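Side-chain contacts in thiamin pyrophosphokinase family protein (Enterococcus faecalis, PDB 3MEL), which probably transfers a pyrophosphate group from ATP to thiamine, making thiamine diphosphate with the help of magnesium ions: residues Y25-D30 and Q85-R90; L115-R120 and C159-V164. One frame throughout, in Å; residues are numbered along the deposited sequence.

Contact 1 (Y25-D30 and Q85-R90)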
# COMPACT_ATOMS: atom_id res chain seq x y z
N TYR A 25 16.57 15.94 -14.90
CA TYR A 25 15.33 16.69 -14.99
C TYR A 25 14.60 16.53 -13.66
O TYR A 25 14.41 15.42 -13.19
CB TYR A 25 14.48 16.14 -16.13
CG TYR A 25 13.36 17.04 -16.60
CD1 TYR A 25 13.63 18.27 -17.20
CD2 TYR A 25 12.01 16.65 -16.47
CE1 TYR A 25 12.60 19.09 -17.64
CE2 TYR A 25 10.98 17.47 -16.92
CZ TYR A 25 11.29 18.68 -17.50
OH TYR A 25 10.28 19.51 -17.94
N PHE A 26 14.20 17.64 -13.05
CA PHE A 26 13.52 17.59 -11.76
C PHE A 26 12.09 18.09 -11.87
O PHE A 26 11.84 19.18 -12.38
CB PHE A 26 14.29 18.39 -10.71
CG PHE A 26 15.63 17.82 -10.37
CD1 PHE A 26 15.92 17.40 -9.09
CD2 PHE A 26 16.63 17.71 -11.34
CE1 PHE A 26 17.17 16.89 -8.76
CE2 PHE A 26 17.87 17.20 -11.02
CZ PHE A 26 18.14 16.78 -9.72
N VAL A 27 11.16 17.28 -11.36
CA VAL A 27 9.72 17.53 -11.51
C VAL A 27 9.06 17.66 -10.15
O VAL A 27 9.13 16.77 -9.33
CB VAL A 27 9.05 16.39 -12.28
CG1 VAL A 27 7.58 16.71 -12.55
CG2 VAL A 27 9.76 16.15 -13.58
N GLY A 28 8.42 18.80 -9.91
CA GLY A 28 7.69 19.03 -8.68
C GLY A 28 6.23 18.71 -8.92
O GLY A 28 5.69 18.95 -10.00
N ILE A 29 5.58 18.13 -7.91
CA ILE A 29 4.16 17.86 -7.99
C ILE A 29 3.48 18.57 -6.84
O ILE A 29 3.72 18.25 -5.67
CB ILE A 29 3.89 16.36 -7.90
CG1 ILE A 29 4.67 15.62 -9.00
CG2 ILE A 29 2.42 16.09 -8.02
CD1 ILE A 29 4.57 14.11 -8.94
N ASP A 30 2.65 19.56 -7.15
CA ASP A 30 1.96 20.33 -6.12
C ASP A 30 2.97 20.79 -5.07
O ASP A 30 3.94 21.46 -5.37
CB ASP A 30 0.87 19.48 -5.44
CG ASP A 30 -0.53 19.90 -5.83
OD1 ASP A 30 -0.69 20.54 -6.88
OD2 ASP A 30 -1.47 19.58 -5.08
N GLN A 85 2.80 11.56 -16.97
CA GLN A 85 2.58 11.60 -18.41
C GLN A 85 3.31 12.78 -19.08
O GLN A 85 3.92 12.62 -20.14
CB GLN A 85 1.08 11.64 -18.72
CG GLN A 85 0.73 11.27 -20.18
CD GLN A 85 -0.73 10.92 -20.36
OE1 GLN A 85 -1.50 10.93 -19.40
NE2 GLN A 85 -1.12 10.60 -21.60
N GLU A 86 3.24 13.96 -18.47
CA GLU A 86 3.91 15.13 -19.02
C GLU A 86 5.41 14.87 -19.12
O GLU A 86 6.03 15.17 -20.14
CB GLU A 86 3.68 16.36 -18.13
CG GLU A 86 2.26 16.92 -18.12
CD GLU A 86 1.73 17.28 -19.50
OE1 GLU A 86 2.54 17.59 -20.40
OE2 GLU A 86 0.49 17.26 -19.70
N ALA A 87 5.98 14.34 -18.04
CA ALA A 87 7.42 14.12 -17.95
C ALA A 87 7.87 13.03 -18.92
O ALA A 87 8.91 13.16 -19.55
CB ALA A 87 7.80 13.78 -16.53
N LEU A 88 7.08 11.97 -19.07
CA LEU A 88 7.40 10.99 -20.09
C LEU A 88 7.21 11.58 -21.48
O LEU A 88 7.81 11.11 -22.45
CB LEU A 88 6.57 9.72 -19.95
CG LEU A 88 7.06 8.61 -19.04
CD1 LEU A 88 5.90 7.67 -18.82
CD2 LEU A 88 8.22 7.86 -19.63
N GLN A 89 6.37 12.60 -21.60
CA GLN A 89 6.19 13.22 -22.91
C GLN A 89 7.49 13.86 -23.34
O GLN A 89 7.81 13.89 -24.53
CB GLN A 89 5.09 14.28 -22.91
CG GLN A 89 4.96 14.93 -24.28
CD GLN A 89 4.09 16.18 -24.29
OE1 GLN A 89 2.87 16.10 -24.21
NE2 GLN A 89 4.73 17.35 -24.40
N ARG A 90 8.24 14.37 -22.36
CA ARG A 90 9.44 15.15 -22.58
C ARG A 90 10.67 14.29 -22.55
O ARG A 90 11.71 14.69 -23.08
CB ARG A 90 9.57 16.23 -21.50
CG ARG A 90 8.91 17.55 -21.83
CD ARG A 90 8.54 18.33 -20.57
NE ARG A 90 7.58 19.38 -20.85
CZ ARG A 90 6.26 19.20 -20.97
NH1 ARG A 90 5.72 17.99 -20.81
NH2 ARG A 90 5.47 20.22 -21.25

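Contact 2 (L115-R120 and C159-V164)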
# COMPACT_ATOMS: atom_id res chain seq x y z
N LEU A 115 0.05 2.22 -11.39
CA LEU A 115 0.38 3.08 -12.53
C LEU A 115 0.68 2.32 -13.83
O LEU A 115 -0.01 2.54 -14.83
CB LEU A 115 1.50 4.05 -12.16
CG LEU A 115 0.98 5.29 -11.45
CD1 LEU A 115 2.04 6.02 -10.67
CD2 LEU A 115 0.33 6.23 -12.43
N PRO A 116 1.69 1.42 -13.83
CA PRO A 116 2.02 0.56 -14.98
C PRO A 116 0.83 -0.12 -15.65
O PRO A 116 0.92 -0.47 -16.82
CB PRO A 116 2.90 -0.53 -14.35
CG PRO A 116 2.79 -0.33 -12.86
CD PRO A 116 2.57 1.12 -12.69
N PHE A 117 -0.26 -0.34 -14.91
CA PHE A 117 -1.45 -0.97 -15.47
C PHE A 117 -2.09 -0.13 -16.55
O PHE A 117 -2.66 -0.66 -17.50
CB PHE A 117 -2.50 -1.26 -14.38
CG PHE A 117 -2.31 -2.58 -13.70
CD1 PHE A 117 -2.21 -3.74 -14.43
CD2 PHE A 117 -2.25 -2.66 -12.32
CE1 PHE A 117 -2.02 -4.94 -13.81
CE2 PHE A 117 -2.08 -3.86 -11.70
CZ PHE A 117 -1.96 -5.00 -12.45
N GLU A 118 -2.02 1.19 -16.38
CA GLU A 118 -2.69 2.12 -17.28
C GLU A 118 -2.14 2.04 -18.70
O GLU A 118 -0.93 2.05 -18.92
CB GLU A 118 -2.56 3.53 -16.74
CG GLU A 118 -2.85 3.62 -15.26
CD GLU A 118 -3.08 5.05 -14.79
OE1 GLU A 118 -3.34 5.93 -15.64
OE2 GLU A 118 -3.00 5.29 -13.56
N PRO A 119 -3.04 1.94 -19.68
CA PRO A 119 -2.56 1.72 -21.05
C PRO A 119 -1.52 2.76 -21.47
O PRO A 119 -0.65 2.44 -22.27
CB PRO A 119 -3.83 1.83 -21.90
CG PRO A 119 -4.93 1.44 -20.95
CD PRO A 119 -4.51 1.99 -19.61
N ARG A 120 -1.60 3.97 -20.93
CA ARG A 120 -0.64 5.04 -21.26
C ARG A 120 0.70 4.92 -20.53
O ARG A 120 1.57 5.75 -20.72
CB ARG A 120 -1.25 6.42 -20.96
CG ARG A 120 -1.08 6.86 -19.53
CD ARG A 120 -2.03 7.99 -19.15
NE ARG A 120 -2.39 7.94 -17.73
CZ ARG A 120 -3.27 8.75 -17.15
NH1 ARG A 120 -3.89 9.66 -17.86
NH2 ARG A 120 -3.55 8.63 -15.86
N CYS A 159 5.77 -9.13 -5.20
CA CYS A 159 4.38 -8.79 -4.99
C CYS A 159 3.67 -8.96 -6.32
O CYS A 159 3.90 -8.21 -7.26
CB CYS A 159 4.30 -7.35 -4.50
SG CYS A 159 5.19 -7.12 -2.95
N CYS A 160 2.85 -10.00 -6.42
CA CYS A 160 2.13 -10.27 -7.65
C CYS A 160 0.85 -9.45 -7.67
O CYS A 160 -0.06 -9.70 -6.88
CB CYS A 160 1.78 -11.76 -7.75
SG CYS A 160 3.24 -12.80 -7.66
N LEU A 161 0.79 -8.47 -8.56
CA LEU A 161 -0.34 -7.56 -8.57
C LEU A 161 -1.56 -8.23 -9.19
O LEU A 161 -2.73 -7.83 -8.95
CB LEU A 161 0.03 -6.28 -9.30
CG LEU A 161 1.23 -5.57 -8.68
CD1 LEU A 161 1.61 -4.36 -9.52
CD2 LEU A 161 0.93 -5.19 -7.22
N THR A 162 -1.28 -9.28 -9.97
CA THR A 162 -2.32 -10.03 -10.63
C THR A 162 -2.01 -11.50 -10.46
O THR A 162 -0.90 -11.85 -10.08
CB THR A 162 -2.25 -9.79 -12.12
OG1 THR A 162 -1.03 -10.35 -12.61
CG2 THR A 162 -2.29 -8.30 -12.41
N PRO A 163 -2.98 -12.37 -10.77
CA PRO A 163 -2.59 -13.78 -10.79
C PRO A 163 -1.36 -13.93 -11.70
O PRO A 163 -1.40 -13.45 -12.84
CB PRO A 163 -3.80 -14.47 -11.45
CG PRO A 163 -4.90 -13.47 -11.44
CD PRO A 163 -4.28 -12.12 -11.42
N VAL A 164 -0.30 -14.57 -11.20
CA VAL A 164 0.90 -14.82 -12.00
C VAL A 164 1.03 -16.32 -12.34
O VAL A 164 0.53 -17.17 -11.62
CB VAL A 164 2.19 -14.29 -11.30
CG1 VAL A 164 3.43 -15.03 -11.76
CG2 VAL A 164 2.35 -12.82 -11.55

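Contact 1 (Y25-D30 and Q85-R90)
Y25 and R90 meet through two long side chains: Y25 sets CG anti to its backbone N (chi1 -164°), which carries the phenol over to the last turn of helix 79-90, while R90 runs extended from CG to NE and passes the phenol's end. The touching atoms are Y25 OH and R90 CD, 3.4 Å apart, with R90 NE farther from the same hydroxyl at 4.0 Å. Ring and guanidinium planes differ by only 16°, yet the arginine carbon approaches the ring obliquely, and its methylene rather than its charged end makes the contact.

The guanidinium is turned to its own helix. R90 NH1 donates to E86 O at 2.9 Å, with the oxygen almost in the guanidinium plane but the donor well above the carbonyl plane. It also forms a salt bridge to E86 OE1 at 3.2 Å, nearly straight at 162° and using the anti lone pair of the carboxylate. Two acceptors on one residue thus limit how NH1 can swing.

Deeper in, V27 CG2 comes to 4.3 Å from A87 CB, a loose apolar approach where the two backbones come nearest, 7.6 Å between V27 CA and A87 CA. Strands 3-7 and 45-48 flank strand 26-29, and the F91 ring meets that of Y25. This is the strand-against-helix packing of an alpha/beta sheet, within the family's catalytic domain; farther along, I29 touches the same helix at D79, T80 and A83, and the following D30 binds magnesium.

Chemically, the interface is apolar at its centre and amphipathic at its margin: the CD methylene of R90 lies against the phenol oxygen, while its positive charge is probably offset in part by E86.

Contact 2 (L115-R120 and C159-V164)
F117 presents the far end of its ring to L161 and T162, and this one aromatic makes all the close contacts. T162 CG2 lies at the ring's edge, near its plane, 3.3 Å from F117 CZ and 3.7 Å from F117 CE1. L161 CB meets the same CZ of F117 obliquely, at 3.9 Å, and reaches on to F117 CE2, at 4.0 Å. The contact is therefore a methyl and a methylene against the CZ end of the ring, with no polar atom taking part, and T162 and F117 run past each other in opposite directions.

One step out, torsions and bonds set these groups. T162 has CG2 anti to its carbonyl carbon, which leaves OG1 between the backbone N and the carbonyl (chi1 67°); there OG1 donates to P163 O at 3.1 Å, from well above that carbonyl plane, and takes a hydrogen bond from the backbone N of M205. The methyl is thus held on the phenylalanine side while the hydroxyl is engaged by P163 O and by M205 N. On the other segment, E118 N bonds to L115 O at 2.9 Å, closing the short 3-10 turn 115-117 from which F117 projects.

Beyond this shell, Y139 of strand 135-140 touches both P116 and L161, and A207 of strand 206-211 also packs on L161. The second subunit adds P184 against F117 and W114 against L161. The contact so joins the turn between helices 106-113 and 119-122 to the loop leaving strand 155-160, one in the catalytic family region, the other in the vitamin B1 binding region, at the interface with the second subunit.

Overall arrangement
Contact 1 and contact 2 lie in series along the chain, their centres 22 Å apart, and both reach the large mixed sheet: contact 1 at parallel strand 26-29, contact 2 where strand 155-160 ends in the antiparallel part. Helix 79-90 relates them, since R120 of contact 2 packs on Q85 of contact 1 and L115 touches Q81 and L84. The same helix begins at the thiamine diphosphate site, with D79 and T80. Contact 1 reaches the site itself through D30, a magnesium ligand, although the side chain of V27, where the packing occurs, is about 11 Å from the thiamine diphosphate, whereas contact 2 lies away from it and adjoins the second subunit.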